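Local structure of acyl-CoA thioesterase II (Mycobacterium avium subsp. paratuberculosis, 4R9Z) at residues B[13-18]-B[42-47]; B[21-26]-B[78-83]; B[64-69]-B[217-222]; B[74-79]-B[94-99]; B[198-203]-B[267-272]. The protein probably hydrolyses fatty acyl-CoA thioesters, releasing the fatty acid and coenzyme A. All blocks are in the same frame, centred on the assembly; numbering follows the deposited sequence.

Contacts 1, 3 and 5 are buried, and contacts 2 and 4 lie further out. Contacts 2 and 4 share strand 76-85: 21-26 pairs with it on one side and 94-99 on the other, and both combine a backbone ladder with arginine-glutamate pairing. Contact 3 is also a strand pair, but it joins the two halves of the chain and sends Tyr65, Arg220 and Asp221 to the second subunit. Contacts 1 and 5 bring a helix end against another element instead, each through one buried glutamine amide bound to a backbone carbonyl among apolar groups. Phe78 of contacts 2 and 4 packs on the helix of contact 1, and contacts 3 and 5 use neighbouring strands.

Contact 1. Residues B[13-18]-B[42-47]; sequences ATLELE and ISAQAL
Gln45 reaches out of helix 39-52 to the end of helix 8-15, where its amide meets the backbone of Thr14. The polar part of the contact is a single hydrogen bond, Gln45 NE2 to Thr14 O, 2.8 Å long. The oxygen lies in the plane of the amide, but the nitrogen stands above the plane of the Thr14 carbonyl, off its lone pairs, and the N-H comes in somewhat bent at 148°. CG sits beside the backbone N of Gln45 (chi1 -78°) and the chain runs on extended, which carries the amide across to the other segment. NE2 also donates to Gln28 O and OE1 accepts from Gln29 NE2, so both ends of the amide are held.

The apolar part lines the stem. Leu15 CD2 packs 3.8 Å from Gln45 CG and more loosely on Ala44 CB, at 4.4 Å. Leu17 CD2 meets the same CG, also at 3.8 Å, while its CD1 turns to the backbone carbonyl of Gln45. Both leucines continue onto Leu48 of the hot-dog helix, and Arg52 bonds to Leu17 O.

Leucine methyls thus flank the methylenes, while the buried amide finds all its hydrogen bonds with neutral partners.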
# COMPACT_ATOMS: atom_id res chain seq x y z
N ALA B 13 -24.03 -11.21 6.76
CA ALA B 13 -24.81 -10.46 7.73
C ALA B 13 -23.96 -9.39 8.42
O ALA B 13 -24.37 -8.23 8.49
CB ALA B 13 -25.40 -11.41 8.76
N THR B 14 -22.79 -9.78 8.91
CA THR B 14 -21.91 -8.84 9.60
C THR B 14 -21.39 -7.76 8.66
O THR B 14 -21.06 -6.66 9.09
CB THR B 14 -20.71 -9.56 10.26
OG1 THR B 14 -20.02 -10.35 9.28
CG2 THR B 14 -21.17 -10.44 11.40
N LEU B 15 -21.31 -8.08 7.37
CA LEU B 15 -20.85 -7.12 6.38
C LEU B 15 -21.92 -6.08 6.06
O LEU B 15 -21.62 -5.03 5.49
CB LEU B 15 -20.39 -7.82 5.11
CG LEU B 15 -19.15 -8.69 5.32
CD1 LEU B 15 -18.61 -9.21 4.00
CD2 LEU B 15 -18.08 -7.91 6.08
N GLU B 16 -23.17 -6.38 6.40
CA GLU B 16 -24.22 -5.38 6.27
C GLU B 16 -24.20 -4.46 7.48
O GLU B 16 -24.84 -4.74 8.49
CB GLU B 16 -25.60 -6.02 6.10
CG GLU B 16 -25.93 -6.37 4.66
CD GLU B 16 -25.75 -5.20 3.71
OE1 GLU B 16 -26.51 -4.21 3.83
OE2 GLU B 16 -24.85 -5.27 2.84
N LEU B 17 -23.46 -3.37 7.36
CA LEU B 17 -23.25 -2.46 8.47
C LEU B 17 -24.51 -1.71 8.80
O LEU B 17 -25.34 -1.45 7.93
CB LEU B 17 -22.14 -1.47 8.14
CG LEU B 17 -20.86 -2.08 7.58
CD1 LEU B 17 -19.87 -0.98 7.22
CD2 LEU B 17 -20.27 -3.04 8.59
N GLU B 18 -24.66 -1.34 10.07
CA GLU B 18 -25.75 -0.46 10.48
C GLU B 18 -25.28 0.98 10.41
O GLU B 18 -24.31 1.36 11.06
CB GLU B 18 -26.23 -0.78 11.90
CG GLU B 18 -27.56 -0.13 12.24
CD GLU B 18 -27.77 -0.00 13.74
OE1 GLU B 18 -26.90 -0.46 14.51
OE2 GLU B 18 -28.82 0.55 14.14
N ILE B 42 -12.32 -6.81 9.55
CA ILE B 42 -12.53 -5.43 9.95
C ILE B 42 -12.21 -4.48 8.80
O ILE B 42 -12.83 -3.43 8.68
CB ILE B 42 -11.71 -5.07 11.22
CG1 ILE B 42 -12.23 -3.78 11.84
CG2 ILE B 42 -10.23 -4.98 10.92
CD1 ILE B 42 -11.80 -3.59 13.27
N SER B 43 -11.25 -4.85 7.96
CA SER B 43 -10.89 -4.00 6.82
C SER B 43 -11.94 -4.09 5.72
O SER B 43 -12.15 -3.14 4.97
CB SER B 43 -9.51 -4.38 6.26
OG SER B 43 -9.56 -5.60 5.55
N ALA B 44 -12.60 -5.24 5.62
CA ALA B 44 -13.69 -5.42 4.67
C ALA B 44 -14.89 -4.57 5.06
O ALA B 44 -15.54 -3.96 4.21
CB ALA B 44 -14.09 -6.88 4.57
N GLN B 45 -15.18 -4.54 6.36
CA GLN B 45 -16.26 -3.72 6.88
C GLN B 45 -15.96 -2.24 6.67
O GLN B 45 -16.83 -1.47 6.26
CB GLN B 45 -16.48 -4.01 8.37
CG GLN B 45 -17.25 -5.29 8.65
CD GLN B 45 -17.52 -5.51 10.12
OE1 GLN B 45 -16.72 -5.12 10.98
NE2 GLN B 45 -18.64 -6.15 10.43
N ALA B 46 -14.72 -1.84 6.96
CA ALA B 46 -14.30 -0.46 6.80
C ALA B 46 -14.38 -0.02 5.34
O ALA B 46 -14.68 1.14 5.05
CB ALA B 46 -12.90 -0.28 7.34
N LEU B 47 -14.11 -0.95 4.43
CA LEU B 47 -14.18 -0.65 3.01
C LEU B 47 -15.61 -0.44 2.58
O LEU B 47 -15.90 0.42 1.75
CB LEU B 47 -13.55 -1.78 2.19
CG LEU B 47 -13.61 -1.53 0.68
CD1 LEU B 47 -12.81 -0.29 0.29
CD2 LEU B 47 -13.15 -2.76 -0.12

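Contact 2. Residues B[21-26]-B[78-83]; sequences GQWRFV and FEVVDL
Trp23 and Val80 meet near one edge of the N-terminal hot-dog's antiparallel sheet, where strand 24-27 runs beside strand 76-85. Val80 N bonds to Trp23 O, and Phe25 and Phe78 form a hydrogen-bonded pair.

The tryptophan can be followed outward. Its CB rests on Val80 O. With CG beside the backbone N (chi1 -58°), the indole crosses the valine at about a right angle and heads for Asp82. Trp23 CE3 touches Val80 CG1 at 3.8 Å. Further out, Trp23 CZ3 lies 4.1 Å from Asp82 CB, and Trp23 CH2 comes within 3.6 Å of that same Asp82 CB. The aspartate carboxylate, nearly parallel to the ring, is paired with Arg92. The other methyl, Val80 CG2, sits at the edge of the Phe25 ring, 3.8 Å from Phe25 CE1.

Arg24 and Glu79 lie side by side on the other face, guanidinium stacked on carboxylate with their planes 23° apart. Glu79 has its stronger partner in Arg97; Arg24 NH2, 3.3 Å from Glu79 OE2, makes a salt bridge by charge alone, since that oxygen stands off the guanidinium plane where no N-H is aimed.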
# COMPACT_ATOMS: atom_id res chain seq x y z
N GLY B 21 -25.24 7.30 11.20
CA GLY B 21 -25.03 8.70 10.88
C GLY B 21 -24.69 8.92 9.42
O GLY B 21 -24.66 7.99 8.63
N GLN B 22 -24.46 10.17 9.04
CA GLN B 22 -24.07 10.47 7.68
C GLN B 22 -22.70 9.86 7.38
O GLN B 22 -22.42 9.45 6.25
CB GLN B 22 -24.07 11.98 7.44
CG GLN B 22 -23.65 12.41 6.04
CD GLN B 22 -24.67 12.02 4.97
OE1 GLN B 22 -25.69 11.40 5.26
NE2 GLN B 22 -24.38 12.40 3.73
N TRP B 23 -21.85 9.79 8.40
CA TRP B 23 -20.50 9.28 8.21
C TRP B 23 -20.15 8.21 9.24
O TRP B 23 -18.97 8.01 9.56
CB TRP B 23 -19.49 10.41 8.29
CG TRP B 23 -19.71 11.50 7.30
CD1 TRP B 23 -20.34 12.68 7.51
CD2 TRP B 23 -19.31 11.50 5.93
NE1 TRP B 23 -20.36 13.43 6.36
CE2 TRP B 23 -19.73 12.72 5.37
CE3 TRP B 23 -18.63 10.59 5.11
CZ2 TRP B 23 -19.50 13.06 4.04
CZ3 TRP B 23 -18.40 10.92 3.79
CH2 TRP B 23 -18.84 12.15 3.26
N ARG B 24 -21.15 7.50 9.75
CA ARG B 24 -20.90 6.61 10.87
C ARG B 24 -21.70 5.33 10.76
O ARG B 24 -22.88 5.34 10.39
CB ARG B 24 -21.21 7.32 12.19
CG ARG B 24 -20.17 8.37 12.55
CD ARG B 24 -20.32 8.87 13.97
NE ARG B 24 -19.52 10.08 14.18
CZ ARG B 24 -18.29 10.08 14.66
NH1 ARG B 24 -17.69 8.94 14.99
NH2 ARG B 24 -17.65 11.23 14.82
N PHE B 25 -21.02 4.22 11.05
CA PHE B 25 -21.58 2.89 10.91
C PHE B 25 -21.15 2.04 12.09
O PHE B 25 -20.14 2.31 12.74
CB PHE B 25 -21.11 2.22 9.61
CG PHE B 25 -21.37 3.04 8.37
CD1 PHE B 25 -20.48 4.02 7.98
CD2 PHE B 25 -22.49 2.81 7.60
CE1 PHE B 25 -20.71 4.78 6.85
CE2 PHE B 25 -22.73 3.56 6.46
CZ PHE B 25 -21.84 4.55 6.09
N VAL B 26 -21.91 0.99 12.37
CA VAL B 26 -21.51 0.01 13.36
C VAL B 26 -21.46 -1.35 12.70
O VAL B 26 -22.36 -1.72 11.94
CB VAL B 26 -22.48 -0.01 14.58
CG1 VAL B 26 -21.95 -0.91 15.68
CG2 VAL B 26 -22.70 1.41 15.10
N PHE B 78 -17.39 2.50 13.03
CA PHE B 78 -16.63 3.02 11.91
C PHE B 78 -16.98 4.47 11.61
O PHE B 78 -18.12 4.78 11.27
CB PHE B 78 -16.87 2.18 10.65
CG PHE B 78 -16.44 0.75 10.77
CD1 PHE B 78 -17.27 -0.19 11.36
CD2 PHE B 78 -15.21 0.34 10.29
CE1 PHE B 78 -16.88 -1.50 11.47
CE2 PHE B 78 -14.81 -0.97 10.40
CZ PHE B 78 -15.64 -1.90 10.98
N GLU B 79 -16.00 5.36 11.74
CA GLU B 79 -16.17 6.74 11.32
C GLU B 79 -15.54 6.95 9.95
O GLU B 79 -14.39 6.59 9.72
CB GLU B 79 -15.55 7.71 12.33
CG GLU B 79 -15.67 9.18 11.90
CD GLU B 79 -14.86 10.13 12.77
OE1 GLU B 79 -13.98 9.67 13.52
OE2 GLU B 79 -15.10 11.36 12.67
N VAL B 80 -16.31 7.53 9.03
CA VAL B 80 -15.82 7.85 7.69
C VAL B 80 -15.57 9.35 7.54
O VAL B 80 -16.33 10.17 8.06
CB VAL B 80 -16.80 7.39 6.60
CG1 VAL B 80 -16.24 7.66 5.21
CG2 VAL B 80 -17.14 5.93 6.77
N VAL B 81 -14.49 9.70 6.85
CA VAL B 81 -14.15 11.10 6.60
C VAL B 81 -13.93 11.34 5.10
O VAL B 81 -13.28 10.55 4.42
CB VAL B 81 -12.90 11.51 7.39
CG1 VAL B 81 -12.42 12.90 6.97
CG2 VAL B 81 -13.19 11.48 8.88
N ASP B 82 -14.51 12.42 4.58
CA ASP B 82 -14.39 12.78 3.17
C ASP B 82 -13.06 13.48 2.90
O ASP B 82 -12.88 14.65 3.23
CB ASP B 82 -15.58 13.68 2.78
CG ASP B 82 -15.49 14.19 1.35
OD1 ASP B 82 -14.74 13.62 0.53
OD2 ASP B 82 -16.19 15.17 1.03
N LEU B 83 -12.11 12.74 2.33
CA LEU B 83 -10.80 13.27 1.95
C LEU B 83 -10.85 14.00 0.63
O LEU B 83 -10.16 15.00 0.42
CB LEU B 83 -9.76 12.15 1.88
CG LEU B 83 -9.58 11.35 3.17
CD1 LEU B 83 -8.51 10.30 2.99
CD2 LEU B 83 -9.25 12.28 4.33

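Contact 3. Residues B[64-69]-B[217-222]; sequences TYFLRP and SAQRDH
Phe66 lies along Gln219 and His222 where the two hot-dog halves of the chain are sewn together: strand 58-66 of the N-terminal half runs antiparallel to strand 218-226 of the C-terminal half. The backbone supplies three hydrogen bonds. Thr64 and His222 form a hydrogen-bonded pair, each N bonding to the other's O at 2.8 Å, and Phe66 N donates to Arg220 O. Arg220 and Asp221 together face Glu270 on the next strand, a classic beta bulge.

Apolar contact falls mainly to the Phe66 ring, whose CD2 is 3.8 Å from Gln219 CB and whose CE2 is 3.7 Å from His222 CB. On the opposite face of the strands Tyr65 and Asp221 run side by side, CD1 of the ring 3.5 Å from Asp221 CB, the ring and carboxylate planes 54° apart.

Three polar side chains cross to the second subunit. Tyr65 OH bonds to Ser61 of that subunit, Asp221 OD2 to its Trp225 and His63, and Arg220 to its Gln84 and Ser109. His222 turns the other way, to Ser199 of its own chain. Arg220, bent at chi2 (54°), passes the Phe66 carbonyl, and Leu67 CD2 lies over one guanidinium face, toward the rim, 4.0 Å from Arg220 NH1.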
# COMPACT_ATOMS: atom_id res chain seq x y z
N THR B 64 -4.91 -0.23 4.56
CA THR B 64 -5.41 -0.41 5.91
C THR B 64 -4.29 -0.70 6.90
O THR B 64 -3.47 -1.58 6.67
CB THR B 64 -6.43 -1.57 5.96
OG1 THR B 64 -7.40 -1.40 4.92
CG2 THR B 64 -7.12 -1.61 7.30
N TYR B 65 -4.26 0.04 8.01
CA TYR B 65 -3.34 -0.26 9.11
C TYR B 65 -4.09 -0.93 10.24
O TYR B 65 -5.10 -0.42 10.69
CB TYR B 65 -2.66 1.01 9.64
CG TYR B 65 -1.32 1.30 9.01
CD1 TYR B 65 -0.25 0.45 9.19
CD2 TYR B 65 -1.14 2.42 8.21
CE1 TYR B 65 0.97 0.70 8.61
CE2 TYR B 65 0.08 2.69 7.63
CZ TYR B 65 1.13 1.83 7.83
OH TYR B 65 2.34 2.09 7.24
N PHE B 66 -3.58 -2.05 10.72
CA PHE B 66 -4.17 -2.68 11.89
C PHE B 66 -3.33 -2.29 13.08
O PHE B 66 -2.16 -2.66 13.18
CB PHE B 66 -4.23 -4.20 11.72
CG PHE B 66 -4.87 -4.62 10.44
CD1 PHE B 66 -6.23 -4.44 10.24
CD2 PHE B 66 -4.11 -5.18 9.43
CE1 PHE B 66 -6.82 -4.81 9.05
CE2 PHE B 66 -4.69 -5.56 8.23
CZ PHE B 66 -6.06 -5.38 8.04
N LEU B 67 -3.94 -1.54 13.99
CA LEU B 67 -3.18 -0.85 15.02
C LEU B 67 -3.29 -1.53 16.37
O LEU B 67 -2.30 -1.67 17.09
CB LEU B 67 -3.65 0.60 15.15
CG LEU B 67 -3.59 1.46 13.88
CD1 LEU B 67 -4.14 2.85 14.16
CD2 LEU B 67 -2.15 1.53 13.38
N ARG B 68 -4.50 -1.93 16.71
CA ARG B 68 -4.76 -2.54 18.00
C ARG B 68 -5.70 -3.74 17.85
O ARG B 68 -6.60 -3.72 17.01
CB ARG B 68 -5.34 -1.50 18.97
CG ARG B 68 -4.53 -1.36 20.24
CD ARG B 68 -4.19 0.09 20.56
NE ARG B 68 -4.91 0.58 21.74
CZ ARG B 68 -4.63 0.23 22.99
NH1 ARG B 68 -3.64 -0.62 23.24
NH2 ARG B 68 -5.35 0.72 23.99
N PRO B 69 -5.46 -4.80 18.64
CA PRO B 69 -6.32 -5.98 18.60
C PRO B 69 -7.71 -5.69 19.15
O PRO B 69 -7.85 -5.10 20.22
CB PRO B 69 -5.58 -6.98 19.49
CG PRO B 69 -4.76 -6.15 20.40
CD PRO B 69 -4.36 -4.94 19.61
N SER B 217 1.74 -14.29 15.15
CA SER B 217 1.91 -13.12 14.29
C SER B 217 0.74 -12.16 14.42
O SER B 217 -0.34 -12.54 14.87
CB SER B 217 2.07 -13.55 12.83
OG SER B 217 0.83 -13.97 12.28
N ALA B 218 0.96 -10.92 14.02
CA ALA B 218 -0.11 -9.94 13.93
C ALA B 218 0.04 -9.17 12.63
O ALA B 218 1.14 -8.77 12.26
CB ALA B 218 -0.09 -8.99 15.12
N GLN B 219 -1.07 -8.98 11.92
CA GLN B 219 -1.03 -8.22 10.68
C GLN B 219 -0.91 -6.75 11.04
O GLN B 219 -1.57 -6.28 11.96
CB GLN B 219 -2.28 -8.49 9.84
CG GLN B 219 -2.62 -9.97 9.75
CD GLN B 219 -3.57 -10.29 8.62
OE1 GLN B 219 -4.50 -9.54 8.34
NE2 GLN B 219 -3.34 -11.42 7.95
N ARG B 220 -0.06 -6.03 10.31
CA ARG B 220 0.18 -4.62 10.61
C ARG B 220 -0.49 -3.73 9.58
O ARG B 220 -1.13 -2.74 9.93
CB ARG B 220 1.68 -4.34 10.67
CG ARG B 220 2.02 -2.90 10.99
CD ARG B 220 1.35 -2.42 12.26
NE ARG B 220 1.82 -1.10 12.66
CZ ARG B 220 1.46 -0.49 13.79
NH1 ARG B 220 0.62 -1.09 14.62
NH2 ARG B 220 1.94 0.71 14.08
N ASP B 221 -0.36 -4.07 8.31
CA ASP B 221 -1.10 -3.36 7.28
C ASP B 221 -1.45 -4.23 6.08
O ASP B 221 -0.82 -5.26 5.83
CB ASP B 221 -0.35 -2.09 6.84
CG ASP B 221 1.07 -2.35 6.38
OD1 ASP B 221 1.96 -2.52 7.24
OD2 ASP B 221 1.31 -2.34 5.15
N HIS B 222 -2.47 -3.80 5.34
CA HIS B 222 -2.97 -4.51 4.17
C HIS B 222 -3.28 -3.51 3.07
O HIS B 222 -3.92 -2.49 3.31
CB HIS B 222 -4.22 -5.31 4.53
CG HIS B 222 -4.72 -6.18 3.42
ND1 HIS B 222 -4.08 -7.35 3.04
CD2 HIS B 222 -5.79 -6.06 2.60
CE1 HIS B 222 -4.75 -7.90 2.04
NE2 HIS B 222 -5.79 -7.14 1.75

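Contact 4. Residues B[74-79]-B[94-99]; sequences QPVDFE and VTARQD
Arg97 and Glu79 come together through two stretched chains: the arginine has CG beside its backbone N (chi1 -68°) and is extended to NE, while the glutamate starts trans to its own N (chi1 178°) and is straight beyond CG. They lie side by side, pointing the same way, and in a salt bridge Arg97 NH1 donates to Glu79 OE1 at 2.9 Å. The carboxylate is met on its anti side, 19° out of plane. Thr95 CG2 sits over the centre of one face of the guanidinium, and Thr95 OG1 bonds to Glu105.

The backbones of this beta hairpin form a regular antiparallel ladder, with Asp77-Arg97 and Glu79-Thr95 as hydrogen-bonded pairs and Phe78-Ala96 as the non-hydrogen-bonded pair between them. On the Phe78 face, Val94 CG1 lies at the ring edge, 3.9 Å from Phe78 CD2, and Ala96 CB is 3.8 Å from Phe78 CE2. Ala96 CB also touches Val76 CG1 at 3.7 Å. Gln98 NE2 makes a weak bond to Gln74 O and a better one to Asp71 O.

Strand 24-27 flanks strand 76-85 on its far side and strand 101-111 flanks strand 89-98, while helix 39-52 lies against the face of Phe78 and Val94 through Ala46.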
# COMPACT_ATOMS: atom_id res chain seq x y z
N GLN B 74 -17.55 -7.48 21.24
CA GLN B 74 -18.18 -6.17 21.15
C GLN B 74 -18.15 -5.70 19.70
O GLN B 74 -17.22 -6.01 18.96
CB GLN B 74 -17.48 -5.16 22.06
CG GLN B 74 -17.33 -5.63 23.50
CD GLN B 74 -18.66 -5.77 24.23
OE1 GLN B 74 -19.05 -6.87 24.62
NE2 GLN B 74 -19.35 -4.66 24.42
N PRO B 75 -19.19 -4.95 19.28
CA PRO B 75 -19.24 -4.44 17.91
C PRO B 75 -18.22 -3.33 17.68
O PRO B 75 -17.59 -2.88 18.64
CB PRO B 75 -20.67 -3.91 17.78
CG PRO B 75 -21.11 -3.64 19.17
CD PRO B 75 -20.39 -4.62 20.05
N VAL B 76 -18.07 -2.87 16.44
CA VAL B 76 -17.07 -1.87 16.09
C VAL B 76 -17.68 -0.62 15.44
O VAL B 76 -18.50 -0.73 14.53
CB VAL B 76 -16.02 -2.47 15.13
CG1 VAL B 76 -15.06 -1.40 14.61
CG2 VAL B 76 -15.27 -3.62 15.80
N ASP B 77 -17.26 0.55 15.90
CA ASP B 77 -17.74 1.82 15.34
C ASP B 77 -16.83 2.30 14.22
O ASP B 77 -15.63 2.52 14.44
CB ASP B 77 -17.82 2.91 16.41
CG ASP B 77 -18.68 2.51 17.60
OD1 ASP B 77 -19.77 1.92 17.39
OD2 ASP B 77 -18.27 2.79 18.74
N PHE B 78 -17.39 2.50 13.03
CA PHE B 78 -16.63 3.02 11.91
C PHE B 78 -16.98 4.47 11.61
O PHE B 78 -18.12 4.78 11.27
CB PHE B 78 -16.87 2.18 10.65
CG PHE B 78 -16.44 0.75 10.77
CD1 PHE B 78 -17.27 -0.19 11.36
CD2 PHE B 78 -15.21 0.34 10.29
CE1 PHE B 78 -16.88 -1.50 11.47
CE2 PHE B 78 -14.81 -0.97 10.40
CZ PHE B 78 -15.64 -1.90 10.98
N GLU B 79 -16.00 5.36 11.74
CA GLU B 79 -16.17 6.74 11.32
C GLU B 79 -15.54 6.95 9.95
O GLU B 79 -14.39 6.59 9.72
CB GLU B 79 -15.55 7.71 12.33
CG GLU B 79 -15.67 9.18 11.90
CD GLU B 79 -14.86 10.13 12.77
OE1 GLU B 79 -13.98 9.67 13.52
OE2 GLU B 79 -15.10 11.36 12.67
N VAL B 94 -11.26 5.89 6.94
CA VAL B 94 -12.13 5.16 7.84
C VAL B 94 -11.36 4.80 9.10
O VAL B 94 -10.28 4.21 9.02
CB VAL B 94 -12.70 3.88 7.21
CG1 VAL B 94 -13.52 3.12 8.23
CG2 VAL B 94 -13.56 4.23 6.00
N THR B 95 -11.90 5.16 10.25
CA THR B 95 -11.28 4.82 11.52
C THR B 95 -12.21 3.89 12.28
O THR B 95 -13.37 4.20 12.50
CB THR B 95 -10.97 6.09 12.35
OG1 THR B 95 -10.07 6.93 11.63
CG2 THR B 95 -10.31 5.71 13.66
N ALA B 96 -11.70 2.71 12.65
CA ALA B 96 -12.50 1.75 13.39
C ALA B 96 -12.17 1.80 14.87
O ALA B 96 -11.01 1.72 15.26
CB ALA B 96 -12.29 0.36 12.85
N ARG B 97 -13.20 1.92 15.70
CA ARG B 97 -13.01 2.04 17.13
C ARG B 97 -13.85 1.08 17.96
O ARG B 97 -14.95 0.70 17.57
CB ARG B 97 -13.33 3.46 17.60
CG ARG B 97 -12.38 4.54 17.13
CD ARG B 97 -12.89 5.88 17.62
NE ARG B 97 -11.98 6.97 17.32
CZ ARG B 97 -12.09 7.78 16.28
NH1 ARG B 97 -13.08 7.62 15.40
NH2 ARG B 97 -11.20 8.76 16.11
N GLN B 98 -13.29 0.68 19.09
CA GLN B 98 -14.03 0.07 20.17
C GLN B 98 -13.79 0.95 21.38
O GLN B 98 -12.68 1.02 21.89
CB GLN B 98 -13.59 -1.36 20.43
CG GLN B 98 -14.46 -2.39 19.77
CD GLN B 98 -13.89 -3.78 19.90
OE1 GLN B 98 -12.77 -3.95 20.37
NE2 GLN B 98 -14.65 -4.78 19.45
N ASP B 99 -14.85 1.63 21.82
CA ASP B 99 -14.76 2.68 22.83
C ASP B 99 -13.77 3.76 22.40
O ASP B 99 -13.90 4.32 21.31
CB ASP B 99 -14.38 2.09 24.19
CG ASP B 99 -15.59 1.80 25.06
OD1 ASP B 99 -16.17 0.70 24.93
OD2 ASP B 99 -15.97 2.67 25.87

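Contact 5. Residues B[198-203]-B[267-272]; sequences MSAVTL and VKQEMY
Leu203 sets its CD2 methyl against Gln269 CB, at 3.9 Å, and against Val267 CG1. Its own CB lies 3.6 Å from Gln269 NE2. The leucine and glutamine side chains run antiparallel, each passing alongside the other. Gln269 has CG trans to the backbone N (chi1 -178°) and stays extended, which lifts its amide off the sheet to the last turn of helix 188-201. There Gln269 NE2 donates to Ala200 O at 3.1 Å, almost straight at 172°. This bond is well formed from both ends: NE2 lies in the carbonyl plane on a lone pair of the oxygen, and the oxygen lies in the plane of the amide. Gln219 NE2 donates to the same Ala200 O, giving this carbonyl two side-chain donors.

The arrangement is the hot-dog of the C-terminal half, a helix wrapped by an antiparallel sheet, with the inward-facing residues of strand 263-272 touching the helix and the turn after it. Ser199 CB rests 4.0 Å from Val267 CG2, and its OG bonds to Ala196 O and His222 NE2. Where the helix runs out, Thr202 OG1 reaches back to Met198 O at 3.0 Å. On the outer side of the strand Glu270 bonds to Ser61 of the second subunit. Met271, bent at chi3 (77°), brings CE to 3.7 Å from Leu203 O.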
# COMPACT_ATOMS: atom_id res chain seq x y z
N MET B 198 -10.87 -11.85 1.85
CA MET B 198 -10.16 -13.12 1.67
C MET B 198 -8.68 -12.90 1.36
O MET B 198 -7.83 -13.67 1.81
CB MET B 198 -10.85 -13.94 0.57
CG MET B 198 -10.03 -14.17 -0.69
SD MET B 198 -8.91 -15.57 -0.54
CE MET B 198 -9.91 -16.67 0.45
N SER B 199 -8.37 -11.84 0.61
CA SER B 199 -6.99 -11.52 0.25
C SER B 199 -6.12 -11.30 1.48
O SER B 199 -4.91 -11.52 1.44
CB SER B 199 -6.95 -10.27 -0.63
OG SER B 199 -7.23 -9.11 0.13
N ALA B 200 -6.73 -10.84 2.56
CA ALA B 200 -6.00 -10.57 3.79
C ALA B 200 -5.81 -11.81 4.66
O ALA B 200 -4.70 -12.06 5.13
CB ALA B 200 -6.71 -9.47 4.58
N VAL B 201 -6.88 -12.56 4.89
CA VAL B 201 -6.84 -13.66 5.85
C VAL B 201 -6.03 -14.88 5.40
O VAL B 201 -5.62 -15.69 6.23
CB VAL B 201 -8.27 -14.15 6.20
CG1 VAL B 201 -9.08 -13.03 6.82
CG2 VAL B 201 -8.97 -14.70 4.96
N THR B 202 -5.80 -15.02 4.10
CA THR B 202 -5.07 -16.17 3.58
C THR B 202 -3.59 -15.89 3.39
O THR B 202 -2.83 -16.76 2.97
CB THR B 202 -5.63 -16.64 2.24
OG1 THR B 202 -5.59 -15.57 1.29
CG2 THR B 202 -7.05 -17.12 2.41
N LEU B 203 -3.18 -14.68 3.68
CA LEU B 203 -1.86 -14.23 3.33
C LEU B 203 -0.81 -14.37 4.40
O LEU B 203 0.31 -14.04 4.19
CB LEU B 203 -1.92 -12.81 2.83
CG LEU B 203 -1.02 -12.53 1.68
CD1 LEU B 203 -1.24 -13.56 0.62
CD2 LEU B 203 -1.25 -11.16 1.12
N VAL B 267 -2.04 -7.25 -4.37
CA VAL B 267 -2.13 -7.17 -2.91
C VAL B 267 -0.75 -7.16 -2.25
O VAL B 267 0.17 -7.84 -2.70
CB VAL B 267 -2.93 -8.37 -2.33
CG1 VAL B 267 -3.11 -8.22 -0.84
CG2 VAL B 267 -4.28 -8.49 -3.00
N LYS B 268 -0.61 -6.37 -1.18
CA LYS B 268 0.59 -6.39 -0.36
C LYS B 268 0.22 -6.35 1.12
O LYS B 268 -0.69 -5.63 1.51
CB LYS B 268 1.52 -5.23 -0.70
CG LYS B 268 2.94 -5.42 -0.20
CD LYS B 268 3.72 -6.35 -1.10
CE LYS B 268 4.14 -5.65 -2.39
NZ LYS B 268 4.86 -6.59 -3.31
N GLN B 269 0.94 -7.11 1.94
CA GLN B 269 0.63 -7.16 3.37
C GLN B 269 1.90 -7.22 4.22
O GLN B 269 2.82 -7.98 3.93
CB GLN B 269 -0.25 -8.37 3.68
CG GLN B 269 -0.65 -8.48 5.14
CD GLN B 269 -1.51 -9.70 5.42
OE1 GLN B 269 -1.20 -10.51 6.29
NE2 GLN B 269 -2.61 -9.83 4.68
N GLU B 270 1.92 -6.43 5.28
CA GLU B 270 3.04 -6.44 6.21
C GLU B 270 2.54 -6.96 7.55
O GLU B 270 1.48 -6.55 8.03
CB GLU B 270 3.64 -5.04 6.35
CG GLU B 270 4.89 -4.95 7.21
CD GLU B 270 5.44 -3.54 7.29
OE1 GLU B 270 4.64 -2.59 7.45
OE2 GLU B 270 6.68 -3.37 7.17
N MET B 271 3.28 -7.89 8.14
CA MET B 271 2.87 -8.48 9.40
C MET B 271 4.02 -8.56 10.41
O MET B 271 5.18 -8.69 10.03
CB MET B 271 2.26 -9.86 9.18
CG MET B 271 3.22 -10.91 8.68
SD MET B 271 2.37 -12.23 7.79
CE MET B 271 2.05 -11.43 6.22
N TYR B 272 3.66 -8.48 11.69
CA TYR B 272 4.61 -8.48 12.80
C TYR B 272 4.76 -9.85 13.46
O TYR B 272 3.77 -10.50 13.80
CB TYR B 272 4.17 -7.45 13.84
CG TYR B 272 5.00 -7.39 15.10
CD1 TYR B 272 6.35 -7.06 15.06
CD2 TYR B 272 4.42 -7.63 16.35
CE1 TYR B 272 7.11 -7.00 16.22
CE2 TYR B 272 5.17 -7.57 17.51
CZ TYR B 272 6.51 -7.25 17.44
OH TYR B 272 7.26 -7.18 18.60